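Long-range contacts in glutamate--LysW ligase ArgX (Sulfolobus tokodaii, PDB 3VPB), which probably catalyses the ATP-dependent joining of glutamate to the gamma-carboxyl group of the C-terminal glutamate of the carrier protein LysW: residues B[124-129]-B[164-169]; B[103-108]-B[118-123]; B[235-240]-B[248-253]. One frame throughout, in Å; residues are numbered along the deposited sequence.

Contact 1 of 3, residues B[124-129]-B[164-169]; sequences LIDKPP and HIVQEY. With ADP (adenosine-5'-diphosphate), chain L.
K127 and Q167 meet on the adenine side of two antiparallel strands and grip ADP together. K127 NZ gives a hydrogen bond to Q167 OE1 at 2.8 Å, coming from above the plane of the amide carbonyl. ADP N7 (2.9 Å), ADP O1A (2.8 Å) and N249 OD1 also crowd round K127 NZ, so four acceptors share its three protons. Beyond CG the K127 chain is extended, which carries the amine to the nucleotide. Q167 OE1 also accepts from ADP N6, and E168 O takes a second bond from N6. Two acceptors thus hold the adenine amino group, consistent with recognition of adenine. I125 CG1 lies 3.6 Å from Y169 CD1, and both residues touch the base.

D126 and V166 face the other way. H164 ND1 bonds D126 OD2 at 2.6 Å (N-H...O 164°), in the ring plane and on the syn lone pair. R153 and Y117 also hold this carboxylate. L124 CD2 packs on V166 CG1 at 3.7 Å.

Paired backbone bonds link I125 with Q167 and K127 with I165. Strand 138-140 flanks 124-127, and strand 104-107 flanks 164-168. Helix 110-120 covers the L124, H164 and V166 side, and helix 87-96 packs on K127, P129 and I165.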
loop_
_atom_site.group_PDB
_atom_site.type_symbol
_atom_site.label_atom_id
_atom_site.label_comp_id
_atom_site.label_asym_id
_atom_site.label_seq_id
_atom_site.Cartn_x
_atom_site.Cartn_y
_atom_site.Cartn_z
ATOM N N LEU B 124 3.292 -2.049 -27.161
ATOM C CA LEU B 124 3.514 -3.248 -26.359
ATOM C C LEU B 124 2.453 -3.345 -25.273
ATOM O O LEU B 124 1.753 -2.373 -24.962
ATOM C CB LEU B 124 4.924 -3.239 -25.735
ATOM C CG LEU B 124 5.395 -2.055 -24.924
ATOM C CD1 LEU B 124 4.976 -2.235 -23.455
ATOM C CD2 LEU B 124 6.943 -1.976 -25.061
ATOM N N ILE B 125 2.349 -4.530 -24.680
ATOM C CA ILE B 125 1.548 -4.728 -23.468
ATOM C C ILE B 125 2.487 -4.866 -22.269
ATOM O O ILE B 125 3.482 -5.527 -22.341
ATOM C CB ILE B 125 0.645 -5.987 -23.622
ATOM C CG1 ILE B 125 -0.460 -5.682 -24.637
ATOM C CG2 ILE B 125 0.101 -6.536 -22.252
ATOM C CD1 ILE B 125 -1.736 -5.004 -24.057
ATOM N N ASP B 126 2.180 -4.174 -21.181
ATOM C CA ASP B 126 2.944 -4.324 -19.934
ATOM C C ASP B 126 1.926 -4.724 -18.864
ATOM O O ASP B 126 0.986 -3.993 -18.574
ATOM C CB ASP B 126 3.637 -3.005 -19.578
ATOM C CG ASP B 126 4.472 -3.089 -18.305
ATOM O OD1 ASP B 126 4.182 -3.958 -17.449
ATOM O OD2 ASP B 126 5.377 -2.231 -18.114
ATOM N N LYS B 127 2.093 -5.912 -18.296
ATOM C CA LYS B 127 1.195 -6.345 -17.243
ATOM C C LYS B 127 1.988 -6.997 -16.120
ATOM O O LYS B 127 3.103 -7.485 -16.346
ATOM C CB LYS B 127 0.102 -7.281 -17.794
ATOM C CG LYS B 127 0.674 -8.600 -18.352
ATOM C CD LYS B 127 -0.338 -9.295 -19.279
ATOM C CE LYS B 127 0.276 -10.572 -19.857
ATOM N NZ LYS B 127 -0.632 -11.109 -20.962
ATOM N N PRO B 128 1.427 -6.998 -14.907
ATOM C CA PRO B 128 2.155 -7.638 -13.804
ATOM C C PRO B 128 1.914 -9.159 -13.827
ATOM O O PRO B 128 0.969 -9.604 -14.484
ATOM C CB PRO B 128 1.520 -7.025 -12.557
ATOM C CG PRO B 128 0.714 -5.842 -13.017
ATOM C CD PRO B 128 0.293 -6.172 -14.438
ATOM N N PRO B 129 2.724 -9.930 -13.091
ATOM C CA PRO B 129 2.543 -11.374 -13.048
ATOM C C PRO B 129 1.329 -11.820 -12.250
ATOM O O PRO B 129 0.843 -12.916 -12.456
ATOM C CB PRO B 129 3.848 -11.875 -12.407
ATOM C CG PRO B 129 4.329 -10.745 -11.564
ATOM C CD PRO B 129 3.918 -9.500 -12.340
ATOM N N HIS B 164 7.449 -6.264 -14.260
ATOM C CA HIS B 164 6.777 -5.961 -15.514
ATOM C C HIS B 164 6.971 -7.094 -16.501
ATOM O O HIS B 164 8.119 -7.429 -16.812
ATOM C CB HIS B 164 7.381 -4.734 -16.176
ATOM C CG HIS B 164 7.281 -3.472 -15.362
ATOM N ND1 HIS B 164 6.513 -2.401 -15.757
ATOM C CD2 HIS B 164 7.923 -3.081 -14.238
ATOM C CE1 HIS B 164 6.654 -1.413 -14.890
ATOM N NE2 HIS B 164 7.493 -1.806 -13.947
ATOM N N ILE B 165 5.864 -7.589 -17.051
ATOM C CA ILE B 165 5.916 -8.481 -18.216
ATOM C C ILE B 165 5.650 -7.606 -19.437
ATOM O O ILE B 165 4.538 -7.137 -19.630
ATOM C CB ILE B 165 4.878 -9.602 -18.157
ATOM C CG1 ILE B 165 4.987 -10.364 -16.821
ATOM C CG2 ILE B 165 5.069 -10.557 -19.355
ATOM C CD1 ILE B 165 3.854 -11.420 -16.615
ATOM N N VAL B 166 6.684 -7.382 -20.234
ATOM C CA VAL B 166 6.609 -6.479 -21.371
ATOM C C VAL B 166 6.550 -7.343 -22.616
ATOM O O VAL B 166 7.509 -8.041 -22.913
ATOM C CB VAL B 166 7.867 -5.603 -21.422
ATOM C CG1 VAL B 166 7.856 -4.693 -22.661
ATOM C CG2 VAL B 166 8.023 -4.788 -20.098
ATOM N N GLN B 167 5.451 -7.280 -23.366
ATOM C CA GLN B 167 5.311 -8.243 -24.457
ATOM C C GLN B 167 4.676 -7.683 -25.707
ATOM O O GLN B 167 4.094 -6.592 -25.712
ATOM C CB GLN B 167 4.577 -9.517 -23.996
ATOM C CG GLN B 167 3.439 -9.298 -23.051
ATOM C CD GLN B 167 2.568 -10.531 -22.766
ATOM O OE1 GLN B 167 1.365 -10.417 -22.851
ATOM N NE2 GLN B 167 3.172 -11.692 -22.398
ATOM N N GLU B 168 4.811 -8.438 -26.774
ATOM C CA GLU B 168 4.213 -8.044 -28.049
ATOM C C GLU B 168 2.701 -7.964 -27.904
ATOM O O GLU B 168 2.092 -8.729 -27.155
ATOM C CB GLU B 168 4.590 -9.031 -29.159
ATOM C CG GLU B 168 4.150 -10.436 -28.900
ATOM C CD GLU B 168 4.415 -11.362 -30.085
ATOM O OE1 GLU B 168 4.233 -10.920 -31.256
ATOM O OE2 GLU B 168 4.788 -12.537 -29.843
ATOM N N TYR B 169 2.109 -7.025 -28.630
ATOM C CA TYR B 169 0.670 -6.867 -28.638
ATOM C C TYR B 169 0.094 -7.747 -29.745
ATOM O O TYR B 169 0.480 -7.610 -30.902
ATOM C CB TYR B 169 0.348 -5.389 -28.867
ATOM C CG TYR B 169 -1.124 -5.095 -28.919
ATOM C CD1 TYR B 169 -1.968 -5.444 -27.864
ATOM C CD2 TYR B 169 -1.674 -4.467 -30.028
ATOM C CE1 TYR B 169 -3.336 -5.172 -27.917
ATOM C CE2 TYR B 169 -3.038 -4.173 -30.090
ATOM C CZ TYR B 169 -3.850 -4.525 -29.038
ATOM O OH TYR B 169 -5.190 -4.242 -29.122
HETATM P PB ADP L . -5.803 -11.383 -16.725
HETATM O O1B ADP L . -5.273 -12.472 -15.869
HETATM O O2B ADP L . -7.042 -11.718 -17.539
HETATM O O3B ADP L . -5.919 -10.038 -16.068
HETATM P PA ADP L . -4.550 -11.442 -19.346
HETATM O O1A ADP L . -3.057 -11.544 -19.642
HETATM O O2A ADP L . -5.533 -12.535 -19.699
HETATM O O3A ADP L . -4.616 -11.094 -17.777
HETATM O "O5'" ADP L . -5.030 -10.076 -20.043
HETATM C "C5'" ADP L . -6.381 -9.616 -20.038
HETATM C "C4'" ADP L . -6.791 -9.215 -21.443
HETATM O "O4'" ADP L . -5.836 -8.279 -21.954
HETATM C "C3'" ADP L . -6.736 -10.418 -22.389
HETATM O "O3'" ADP L . -7.996 -11.100 -22.427
HETATM C "C2'" ADP L . -6.418 -9.779 -23.720
HETATM O "O2'" ADP L . -7.610 -9.249 -24.318
HETATM C "C1'" ADP L . -5.555 -8.612 -23.318
HETATM N N9 ADP L . -4.126 -8.961 -23.425
HETATM C C8 ADP L . -3.285 -9.338 -22.428
HETATM N N7 ADP L . -2.056 -9.511 -22.936
HETATM C C5 ADP L . -2.109 -9.239 -24.255
HETATM C C6 ADP L . -1.171 -9.255 -25.383
HETATM N N6 ADP L . 0.122 -9.568 -25.174
HETATM N N1 ADP L . -1.624 -8.860 -26.611
HETATM C C2 ADP L . -2.900 -8.522 -26.832
HETATM N N3 ADP L . -3.818 -8.526 -25.833
HETATM C C4 ADP L . -3.467 -8.878 -24.566
#

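Contact 2 of 3, residues B[103-108]-B[118-123]; sequences DSIIAL and EQRGFP
I105 and R120 join the two ends of a strand-loop-helix unit in the ATP-grasp domain. Strand 104-107 is the first element and helix 110-120 the second. The contact lies where the helix ends: G121 is the first residue to leave the helical conformation, and its phi is positive. The two backbones stay well apart, so side chains carry most of the contact, with the D103 carbonyl also taking part.

I105 points toward the helix. Its CG1 is anti to the carbonyl carbon (chi1 -57°), and the chain then runs straight out to CD1. This methyl meets the aliphatic part of R120, with I105 CD1 3.5 Å from R120 CG. The two chains lie alongside, running in opposite senses. I105 CG1 also lies at the edge of the guanidinium, near its plane. On the helix turn beside R120, Q119 NE2 comes within 4.1 Å of I105 CD1.

R120 bends at chi2 (-146°) and again at chi3 (82°). The bends turn the guanidinium toward D103. R120 NH1 approaches D103 O at 3.2 Å, but the angle is too poor for a hydrogen bond. The opposite charges do not touch either, since D103 OD2 and R120 NH2 are 4.7 Å apart. Water 1 bridges them: it donates to D103 OD2 at 2.8 Å and accepts from R120 NH2 at 2.6 Å. The tie between these charges is therefore indirect, at the more exposed end of the contact.

Strand 104-107 is hydrogen-bonded to strand 164-168, and R120 also packs on V166 and E168. On the other side of strand 104-107, I105 and I106 pair with an antiparallel strand of the second subunit, so the sheet continues across the interface. P37 of that second subunit packs on both I105 and Q119, beside the end of helix 110-120.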
loop_
_atom_site.group_PDB
_atom_site.type_symbol
_atom_site.label_atom_id
_atom_site.label_comp_id
_atom_site.label_asym_id
_atom_site.label_seq_id
_atom_site.Cartn_x
_atom_site.Cartn_y
_atom_site.Cartn_z
ATOM N N ASP B 103 5.880 -12.995 -27.314
ATOM C CA ASP B 103 7.297 -12.621 -27.149
ATOM C C ASP B 103 7.422 -11.683 -25.961
ATOM O O ASP B 103 6.807 -10.625 -25.972
ATOM C CB ASP B 103 7.796 -11.929 -28.409
ATOM C CG ASP B 103 8.037 -12.895 -29.552
ATOM O OD1 ASP B 103 8.049 -14.123 -29.325
ATOM O OD2 ASP B 103 8.253 -12.412 -30.679
ATOM N N SER B 104 8.184 -12.062 -24.931
ATOM C CA SER B 104 8.081 -11.333 -23.651
ATOM C C SER B 104 9.444 -11.027 -23.078
ATOM O O SER B 104 10.378 -11.776 -23.297
ATOM C CB SER B 104 7.330 -12.144 -22.611
ATOM O OG SER B 104 6.033 -12.467 -23.027
ATOM N N ILE B 105 9.536 -9.915 -22.352
ATOM C CA ILE B 105 10.753 -9.541 -21.643
ATOM C C ILE B 105 10.326 -9.167 -20.224
ATOM O O ILE B 105 9.296 -8.523 -20.036
ATOM C CB ILE B 105 11.448 -8.326 -22.287
ATOM C CG1 ILE B 105 11.785 -8.587 -23.752
ATOM C CG2 ILE B 105 12.739 -7.962 -21.526
ATOM C CD1 ILE B 105 12.289 -7.322 -24.487
ATOM N N ILE B 106 11.095 -9.600 -19.235
ATOM C CA ILE B 106 10.760 -9.326 -17.843
ATOM C C ILE B 106 11.640 -8.210 -17.309
ATOM O O ILE B 106 12.856 -8.236 -17.489
ATOM C CB ILE B 106 10.911 -10.601 -16.984
ATOM C CG1 ILE B 106 10.020 -11.704 -17.550
ATOM C CG2 ILE B 106 10.589 -10.329 -15.498
ATOM C CD1 ILE B 106 8.547 -11.281 -17.869
ATOM N N ALA B 107 11.003 -7.234 -16.663
ATOM C CA ALA B 107 11.701 -6.079 -16.125
ATOM C C ALA B 107 11.363 -5.943 -14.641
ATOM O O ALA B 107 10.188 -5.803 -14.269
ATOM C CB ALA B 107 11.266 -4.822 -16.881
ATOM N N LEU B 108 12.392 -5.974 -13.795
ATOM C CA LEU B 108 12.158 -6.047 -12.353
ATOM C C LEU B 108 12.457 -4.754 -11.604
ATOM O O LEU B 108 12.703 -4.773 -10.383
ATOM C CB LEU B 108 12.921 -7.226 -11.739
ATOM C CG LEU B 108 12.615 -8.571 -12.411
ATOM C CD1 LEU B 108 13.574 -9.645 -11.931
ATOM C CD2 LEU B 108 11.134 -9.041 -12.183
ATOM N N GLU B 118 12.451 0.325 -24.621
ATOM C CA GLU B 118 13.470 0.750 -25.591
ATOM C C GLU B 118 13.987 -0.396 -26.475
ATOM O O GLU B 118 14.277 -0.174 -27.659
ATOM C CB GLU B 118 14.625 1.471 -24.887
ATOM C CG GLU B 118 14.216 2.839 -24.342
ATOM C CD GLU B 118 15.235 3.461 -23.403
ATOM O OE1 GLU B 118 16.156 2.740 -22.926
ATOM O OE2 GLU B 118 15.111 4.695 -23.150
ATOM N N GLN B 119 14.085 -1.603 -25.921
ATOM C CA GLN B 119 14.582 -2.771 -26.672
ATOM C C GLN B 119 13.562 -3.293 -27.660
ATOM O O GLN B 119 13.931 -3.743 -28.745
ATOM C CB GLN B 119 14.990 -3.915 -25.731
ATOM C CG GLN B 119 16.348 -3.697 -25.075
ATOM C CD GLN B 119 16.715 -4.759 -24.047
ATOM O OE1 GLN B 119 17.551 -4.519 -23.169
ATOM N NE2 GLN B 119 16.108 -5.933 -24.156
ATOM N N ARG B 120 12.293 -3.229 -27.260
ATOM C CA ARG B 120 11.149 -3.783 -27.990
ATOM C C ARG B 120 10.508 -2.794 -28.958
ATOM O O ARG B 120 10.006 -3.174 -30.011
ATOM C CB ARG B 120 10.052 -4.114 -26.995
ATOM C CG ARG B 120 10.072 -5.449 -26.403
ATOM C CD ARG B 120 8.617 -5.850 -26.204
ATOM N NE ARG B 120 8.120 -6.364 -27.470
ATOM C CZ ARG B 120 8.277 -7.619 -27.859
ATOM N NH1 ARG B 120 8.871 -8.504 -27.053
ATOM N NH2 ARG B 120 7.819 -7.984 -29.043
ATOM N N GLY B 121 10.463 -1.537 -28.553
ATOM C CA GLY B 121 9.696 -0.521 -29.269
ATOM C C GLY B 121 8.197 -0.681 -29.087
ATOM O O GLY B 121 7.724 -1.639 -28.479
ATOM N N PHE B 122 7.439 0.261 -29.639
ATOM C CA PHE B 122 5.989 0.311 -29.426
ATOM C C PHE B 122 5.191 -0.199 -30.650
ATOM O O PHE B 122 5.709 -0.175 -31.768
ATOM C CB PHE B 122 5.623 1.743 -29.026
ATOM C CG PHE B 122 6.411 2.236 -27.848
ATOM C CD1 PHE B 122 6.205 1.691 -26.576
ATOM C CD2 PHE B 122 7.405 3.190 -28.014
ATOM C CE1 PHE B 122 6.954 2.122 -25.484
ATOM C CE2 PHE B 122 8.155 3.623 -26.929
ATOM C CZ PHE B 122 7.915 3.099 -25.657
ATOM N N PRO B 123 3.938 -0.668 -30.448
ATOM C CA PRO B 123 3.227 -0.732 -29.161
ATOM C C PRO B 123 3.576 -2.018 -28.453
ATOM O O PRO B 123 4.063 -2.978 -29.088
ATOM C CB PRO B 123 1.755 -0.779 -29.580
ATOM C CG PRO B 123 1.803 -1.553 -30.876
ATOM C CD PRO B 123 3.027 -0.981 -31.568
HETATM O O HOH W 1 8.240 -9.639 -30.992
#

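Contact 3 of 3, residues B[235-240]-B[248-253]; sequences SIDILE and VNELND. With MG (magnesium ion), chain N; ZN (zinc ion), chain O; ADP (adenosine-5'-diphosphate), chain L.
D237 and E250 bring their carboxylates together on a magnesium ion, and this is the tight part of the hairpin. D237 OD2 and E250 OE1 are each 2.1 Å from magnesium. The two carboxylate planes are almost perpendicular, 87° apart. E250 OE1 also binds zinc, so one oxygen bridges the two metals. E250 OE2 and N252 OD1 are both 2.4 Å from zinc, which probably occupies the second magnesium site, as they share these ligands. The E250 chain is extended beyond CG and reaches both ions. ADP adds O2A and O2B to magnesium and O1B to zinc; a water and one further atom complete each shell. R192 and R178 hold D237 from outside.

The backbone is close here too. D237 N bonds E250 O nearly straight (176°). N249 N bonds D237 O at 2.9 Å, while E250 N to the same oxygen is weak. N249 and E250 thus both face D237, a classic beta bulge. N252 ND2 gives S235 OG a bond of 3.2 Å, and S235 OG also bonds E56 of the LysW chain.

Other parts are looser. Toward the ribose, water 2 lies between D237 OD2 and N249 ND2. N249 OD1 accepts a hydrogen bond from K127. On the opposite, apolar face, I236 CG2 is 3.9 Å from V248 CG1, and I238 meets V248 more loosely. Even so, all the touching residues are buried.

Helix 216-229 packs on I236, I238 and V248. Helix 87-96 lies against V248, E250 and L251. Strand 175-182 pairs with the other edge of 233-241, and 245-252 is outermost within the chain.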
loop_
_atom_site.group_PDB
_atom_site.type_symbol
_atom_site.label_atom_id
_atom_site.label_comp_id
_atom_site.label_asym_id
_atom_site.label_seq_id
_atom_site.Cartn_x
_atom_site.Cartn_y
_atom_site.Cartn_z
ATOM N N SER B 235 -8.667 -22.836 -16.468
ATOM C CA SER B 235 -8.976 -22.163 -17.720
ATOM C C SER B 235 -7.691 -21.733 -18.412
ATOM O O SER B 235 -6.607 -21.643 -17.795
ATOM C CB SER B 235 -9.934 -20.974 -17.509
ATOM O OG SER B 235 -9.310 -19.982 -16.736
ATOM N N ILE B 236 -7.807 -21.516 -19.720
ATOM C CA ILE B 236 -6.675 -21.133 -20.538
ATOM C C ILE B 236 -7.130 -19.990 -21.440
ATOM O O ILE B 236 -8.239 -20.042 -22.022
ATOM C CB ILE B 236 -6.186 -22.296 -21.441
ATOM C CG1 ILE B 236 -6.055 -23.619 -20.675
ATOM C CG2 ILE B 236 -4.821 -21.957 -22.066
ATOM C CD1 ILE B 236 -7.386 -24.447 -20.453
ATOM N N ASP B 237 -6.283 -18.959 -21.531
ATOM C CA ASP B 237 -6.512 -17.829 -22.414
ATOM C C ASP B 237 -5.570 -17.978 -23.605
ATOM O O ASP B 237 -4.349 -18.152 -23.441
ATOM C CB ASP B 237 -6.183 -16.475 -21.738
ATOM C CG ASP B 237 -7.119 -16.099 -20.595
ATOM O OD1 ASP B 237 -7.789 -16.958 -20.001
ATOM O OD2 ASP B 237 -7.179 -14.873 -20.270
ATOM N N ILE B 238 -6.137 -17.881 -24.809
ATOM C CA ILE B 238 -5.335 -17.942 -26.034
ATOM C C ILE B 238 -5.569 -16.721 -26.939
ATOM O O ILE B 238 -6.688 -16.225 -27.064
ATOM C CB ILE B 238 -5.609 -19.275 -26.782
ATOM C CG1 ILE B 238 -4.925 -20.410 -26.013
ATOM C CG2 ILE B 238 -5.120 -19.211 -28.259
ATOM C CD1 ILE B 238 -5.400 -21.796 -26.395
ATOM N N LEU B 239 -4.471 -16.209 -27.504
ATOM C CA LEU B 239 -4.496 -15.102 -28.444
ATOM C C LEU B 239 -4.177 -15.628 -29.833
ATOM O O LEU B 239 -3.483 -16.652 -29.988
ATOM C CB LEU B 239 -3.467 -14.031 -28.069
ATOM C CG LEU B 239 -3.700 -13.362 -26.710
ATOM C CD1 LEU B 239 -2.418 -12.681 -26.234
ATOM C CD2 LEU B 239 -4.870 -12.400 -26.850
ATOM N N GLU B 240 -4.671 -14.925 -30.849
ATOM C CA GLU B 240 -4.480 -15.379 -32.243
ATOM C C GLU B 240 -3.568 -14.395 -32.955
ATOM O O GLU B 240 -3.919 -13.200 -33.092
ATOM C CB GLU B 240 -5.825 -15.476 -32.961
ATOM C CG GLU B 240 -6.766 -16.494 -32.311
ATOM C CD GLU B 240 -8.219 -16.253 -32.663
ATOM O OE1 GLU B 240 -8.844 -15.322 -32.101
ATOM O OE2 GLU B 240 -8.756 -17.012 -33.494
ATOM N N VAL B 248 -0.438 -19.057 -26.330
ATOM C CA VAL B 248 -1.017 -19.144 -24.982
ATOM C C VAL B 248 -0.617 -17.916 -24.176
ATOM O O VAL B 248 0.581 -17.607 -24.030
ATOM C CB VAL B 248 -0.603 -20.445 -24.248
ATOM C CG1 VAL B 248 -1.263 -20.503 -22.861
ATOM C CG2 VAL B 248 -1.013 -21.650 -25.078
ATOM N N ASN B 249 -1.624 -17.205 -23.680
ATOM C CA ASN B 249 -1.418 -16.007 -22.903
ATOM C C ASN B 249 -1.374 -16.248 -21.393
ATOM O O ASN B 249 -0.572 -15.628 -20.689
ATOM C CB ASN B 249 -2.521 -15.018 -23.253
ATOM C CG ASN B 249 -2.298 -13.652 -22.664
ATOM O OD1 ASN B 249 -1.167 -13.195 -22.516
ATOM N ND2 ASN B 249 -3.395 -12.978 -22.341
ATOM N N GLU B 250 -2.267 -17.083 -20.872
ATOM C CA GLU B 250 -2.227 -17.417 -19.439
ATOM C C GLU B 250 -3.081 -18.632 -19.139
ATOM O O GLU B 250 -3.847 -19.080 -19.989
ATOM C CB GLU B 250 -2.684 -16.257 -18.564
ATOM C CG GLU B 250 -4.163 -15.896 -18.730
ATOM C CD GLU B 250 -4.726 -15.222 -17.495
ATOM O OE1 GLU B 250 -5.859 -14.669 -17.580
ATOM O OE2 GLU B 250 -4.052 -15.286 -16.430
ATOM N N LEU B 251 -2.942 -19.141 -17.923
ATOM C CA LEU B 251 -3.847 -20.146 -17.385
ATOM C C LEU B 251 -4.381 -19.646 -16.074
ATOM O O LEU B 251 -3.754 -18.805 -15.451
ATOM C CB LEU B 251 -3.128 -21.492 -17.180
ATOM C CG LEU B 251 -2.881 -22.285 -18.476
ATOM C CD1 LEU B 251 -1.536 -21.921 -19.092
ATOM C CD2 LEU B 251 -2.986 -23.774 -18.253
ATOM N N ASN B 252 -5.544 -20.124 -15.653
ATOM C CA ASN B 252 -6.115 -19.659 -14.393
ATOM C C ASN B 252 -6.530 -20.821 -13.519
ATOM O O ASN B 252 -7.148 -21.777 -14.007
ATOM C CB ASN B 252 -7.298 -18.732 -14.655
ATOM C CG ASN B 252 -6.917 -17.520 -15.530
ATOM O OD1 ASN B 252 -6.419 -16.516 -15.025
ATOM N ND2 ASN B 252 -7.163 -17.619 -16.838
ATOM N N ASP B 253 -6.236 -20.706 -12.222
ATOM C CA ASP B 253 -6.404 -21.815 -11.281
ATOM C C ASP B 253 -7.730 -21.894 -10.523
ATOM O O ASP B 253 -8.044 -22.945 -9.949
ATOM C CB ASP B 253 -5.221 -21.876 -10.309
ATOM C CG ASP B 253 -4.988 -20.561 -9.582
ATOM O OD1 ASP B 253 -5.876 -20.150 -8.810
ATOM O OD2 ASP B 253 -3.896 -19.958 -9.753
HETATM MG MG MG N . -7.031 -13.436 -18.787
HETATM ZN ZN ZN O . -6.004 -14.249 -15.497
HETATM P PB ADP L . -5.803 -11.383 -16.725
HETATM O O1B ADP L . -5.273 -12.472 -15.869
HETATM O O2B ADP L . -7.042 -11.718 -17.539
HETATM O O3B ADP L . -5.919 -10.038 -16.068
HETATM P PA ADP L . -4.550 -11.442 -19.346
HETATM O O1A ADP L . -3.057 -11.544 -19.642
HETATM O O2A ADP L . -5.533 -12.535 -19.699
HETATM O O3A ADP L . -4.616 -11.094 -17.777
HETATM O "O5'" ADP L . -5.030 -10.076 -20.043
HETATM C "C5'" ADP L . -6.381 -9.616 -20.038
HETATM C "C4'" ADP L . -6.791 -9.215 -21.443
HETATM O "O4'" ADP L . -5.836 -8.279 -21.954
HETATM C "C3'" ADP L . -6.736 -10.418 -22.389
HETATM O "O3'" ADP L . -7.996 -11.100 -22.427
HETATM C "C2'" ADP L . -6.418 -9.779 -23.720
HETATM O "O2'" ADP L . -7.610 -9.249 -24.318
HETATM C "C1'" ADP L . -5.555 -8.612 -23.318
HETATM N N9 ADP L . -4.126 -8.961 -23.425
HETATM C C8 ADP L . -3.285 -9.338 -22.428
HETATM N N7 ADP L . -2.056 -9.511 -22.936
HETATM C C5 ADP L . -2.109 -9.239 -24.255
HETATM C C6 ADP L . -1.171 -9.255 -25.383
HETATM N N6 ADP L . 0.122 -9.568 -25.174
HETATM N N1 ADP L . -1.624 -8.860 -26.611
HETATM C C2 ADP L . -2.900 -8.522 -26.832
HETATM N N3 ADP L . -3.818 -8.526 -25.833
HETATM C C4 ADP L . -3.467 -8.878 -24.566
HETATM O O HOH W 2 -5.958 -13.496 -22.772
HETATM O O HOH W 3 -8.446 -12.481 -20.061
HETATM O O HOH W 4 -5.390 -14.286 -13.489
#

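Overall arrangement
From the N terminus, the chain first closes contact 2, a short loop holding most of helix 110-120. Contact 1 follows directly, since strand 124-127 comes next after that helix. It closes a longer loop that includes strand 138-140 and helix 143-153. Contact 3 comes last and closes the hairpin of strands 233-241 and 245-252. The three are in series, and none nests in or crosses another. Contacts 1 and 2 share one sheet, where strands 104-107 and 164-168 are neighbours. Contact 3 belongs to another sheet. ADP and the K127 to N249 contact connect the two sheets; contacts 2 and 3 do not touch.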